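Local structure of triosephosphate isomerase (Trichomonas vaginalis, 4O4V) at residues Leu92-Arg97 / Ala164-Trp169. The protein probably catalyses the interconversion of D-glyceraldehyde 3-phosphate and dihydroxyacetone phosphate in glycolysis and gluconeogenesis, working as a homodimeric TIM-barrel enzyme. Residues are numbered along the deposited sequence; the frame is centred on the assembly and turned at random.
Sequences LGHSER and AYEPIW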
loop_
_atom_site.group_PDB
_atom_site.type_symbol
_atom_site.label_atom_id
_atom_site.label_comp_id
_atom_site.label_asym_id
_atom_site.label_seq_id
_atom_site.Cartn_x
_atom_site.Cartn_y
_atom_site.Cartn_z
ATOM N N LEU A 92 8.304 -2.758 9.371
ATOM C CA LEU A 92 8.242 -3.972 8.555
ATOM C C LEU A 92 7.717 -5.118 9.374
ATOM O O LEU A 92 8.069 -5.261 10.546
ATOM C CB LEU A 92 9.645 -4.354 8.032
ATOM C CG LEU A 92 10.278 -3.413 7.016
ATOM C CD1 LEU A 92 11.668 -3.911 6.663
ATOM C CD2 LEU A 92 9.414 -3.313 5.790
ATOM N N GLY A 93 6.933 -5.978 8.739
ATOM C CA GLY A 93 6.540 -7.234 9.358
ATOM C C GLY A 93 5.519 -7.134 10.472
ATOM O O GLY A 93 5.363 -8.055 11.271
ATOM N N HIS A 94 4.776 -6.045 10.523
ATOM C CA HIS A 94 3.718 -5.907 11.510
ATOM C C HIS A 94 2.776 -7.092 11.405
ATOM O O HIS A 94 2.476 -7.582 10.298
ATOM C CB HIS A 94 2.956 -4.606 11.273
ATOM C CG HIS A 94 2.080 -4.236 12.405
ATOM N ND1 HIS A 94 0.828 -4.761 12.596
ATOM C CD2 HIS A 94 2.324 -3.423 13.451
ATOM C CE1 HIS A 94 0.355 -4.301 13.737
ATOM N NE2 HIS A 94 1.232 -3.459 14.251
ATOM N N SER A 95 2.297 -7.555 12.545
ATOM C CA SER A 95 1.376 -8.689 12.585
ATOM C C SER A 95 0.207 -8.563 11.606
ATOM O O SER A 95 -0.239 -9.571 11.059
ATOM C CB SER A 95 0.853 -8.905 14.007
ATOM O OG SER A 95 0.080 -7.826 14.481
ATOM N N GLU A 96 -0.335 -7.359 11.438
ATOM C CA GLU A 96 -1.463 -7.188 10.535
ATOM C C GLU A 96 -1.080 -7.490 9.097
ATOM O O GLU A 96 -1.900 -8.021 8.337
ATOM C CB GLU A 96 -2.033 -5.773 10.734
ATOM C CG GLU A 96 -2.682 -5.613 12.109
ATOM C CD GLU A 96 -2.712 -4.220 12.657
ATOM O OE1 GLU A 96 -2.410 -3.232 11.952
ATOM O OE2 GLU A 96 -3.069 -4.094 13.867
ATOM N N ARG A 97 0.131 -7.140 8.704
ATOM C CA ARG A 97 0.599 -7.452 7.369
ATOM C C ARG A 97 0.973 -8.922 7.184
ATOM O O ARG A 97 0.722 -9.500 6.123
ATOM C CB ARG A 97 1.723 -6.534 6.932
ATOM C CG ARG A 97 1.311 -5.072 6.972
ATOM C CD ARG A 97 2.080 -4.203 5.997
ATOM N NE ARG A 97 1.856 -4.576 4.600
ATOM C CZ ARG A 97 0.788 -4.239 3.888
ATOM N NH1 ARG A 97 -0.151 -3.472 4.405
ATOM N NH2 ARG A 97 0.679 -4.659 2.633
ATOM N N ALA A 164 10.504 -4.922 17.308
ATOM C CA ALA A 164 9.304 -4.841 18.136
ATOM C C ALA A 164 8.705 -6.221 18.340
ATOM O O ALA A 164 8.479 -6.963 17.365
ATOM C CB ALA A 164 8.285 -3.909 17.524
ATOM N N TYR A 165 8.427 -6.577 19.579
ATOM C CA TYR A 165 7.739 -7.811 19.921
ATOM C C TYR A 165 6.243 -7.570 20.114
ATOM O O TYR A 165 5.831 -6.769 20.977
ATOM C CB TYR A 165 8.293 -8.373 21.239
ATOM C CG TYR A 165 7.479 -9.555 21.724
ATOM C CD1 TYR A 165 7.468 -10.746 21.024
ATOM C CD2 TYR A 165 6.630 -9.462 22.809
ATOM C CE1 TYR A 165 6.650 -11.809 21.415
ATOM C CE2 TYR A 165 5.828 -10.514 23.206
ATOM C CZ TYR A 165 5.830 -11.685 22.515
ATOM O OH TYR A 165 4.975 -12.698 22.923
ATOM N N GLU A 166 5.441 -8.304 19.361
ATOM C CA GLU A 166 3.973 -8.217 19.395
ATOM C C GLU A 166 3.435 -9.518 19.976
ATOM O O GLU A 166 3.582 -10.579 19.367
ATOM C CB GLU A 166 3.399 -8.048 17.986
ATOM C CG GLU A 166 3.836 -6.794 17.292
ATOM C CD GLU A 166 3.102 -6.703 15.955
ATOM O OE1 GLU A 166 1.859 -6.369 15.950
ATOM O OE2 GLU A 166 3.647 -7.172 14.955
ATOM N N PRO A 167 2.766 -9.453 21.132
ATOM C CA PRO A 167 2.150 -10.649 21.686
ATOM C C PRO A 167 0.835 -10.935 20.947
ATOM O O PRO A 167 -0.256 -10.601 21.437
ATOM C CB PRO A 167 1.942 -10.256 23.150
ATOM C CG PRO A 167 1.696 -8.813 23.119
ATOM C CD PRO A 167 2.626 -8.285 22.024
ATOM N N ILE A 168 0.913 -11.548 19.796
ATOM C CA ILE A 168 -0.253 -11.730 18.942
ATOM C C ILE A 168 -1.274 -12.623 19.656
ATOM O O ILE A 168 -2.502 -12.450 19.485
ATOM C CB ILE A 168 0.151 -12.270 17.562
ATOM C CG1 ILE A 168 1.072 -11.282 16.839
ATOM C CG2 ILE A 168 -1.110 -12.556 16.698
ATOM C CD1 ILE A 168 1.729 -11.845 15.588
ATOM N N TRP A 169 -0.799 -13.516 20.500
ATOM C CA TRP A 169 -1.634 -14.349 21.346
ATOM C C TRP A 169 -2.529 -13.578 22.288
ATOM O O TRP A 169 -3.421 -14.208 22.889
ATOM C CB TRP A 169 -0.707 -15.255 22.165
ATOM C CG TRP A 169 0.275 -14.561 23.024
ATOM C CD1 TRP A 169 1.552 -14.183 22.690
ATOM C CD2 TRP A 169 0.107 -14.186 24.385
ATOM N NE1 TRP A 169 2.160 -13.582 23.747
ATOM C CE2 TRP A 169 1.307 -13.599 24.816
ATOM C CE3 TRP A 169 -0.950 -14.309 25.303
ATOM C CZ2 TRP A 169 1.486 -13.146 26.102
ATOM C CZ3 TRP A 169 -0.761 -13.850 26.574
ATOM C CH2 TRP A 169 0.437 -13.290 26.965
HETATM O O HOH W 1 4.798 -9.493 13.854
#
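Ser95 grips the carboxylate of Glu166 with both its backbone and its side chain, a compact example of how a helix start can park an acidic group. Its backbone N donates to the syn lone pair of Glu166 OE2 at 2.8 Å. Ser95 OG gives a 2.7 Å bond to Glu166 OE1, also on the syn side but tilted out of the carboxylate plane. A chi1 of 64° swings Ser95 OG back to the side of its own backbone N, so that hydroxyl and N-H each take one oxygen of the acid.

This is the tight part: Ile168 CD1 presses on Ser95 CB from the other segment at 3.5 Å, closer than usual for two carbons. Looser relations lie around it. Glu166 OE1 hovers 3.3 Å above one face of the His94 ring, toward its rim, and makes no hydrogen bond to NE2. Within its own segment, His94 ND1 accepts a hydrogen bond from Glu96 N, capping helix 95-99. The looser side is filled by one bridging water, which donates to both Gly93 O and Glu166 OE2.

The segments run off the ends of strands 89-92 and 161-165 at the barrel mouth, and Thr74 of the second subunit packs against His94. AYEPIW matches the family signature, whose glutamate acts as the catalytic base in well-studied relatives. The serine bonds here are consistent with the swung-out glutamate of ligand-free enzymes, a resting grip that would probably be given up when substrate binds, as in those relatives.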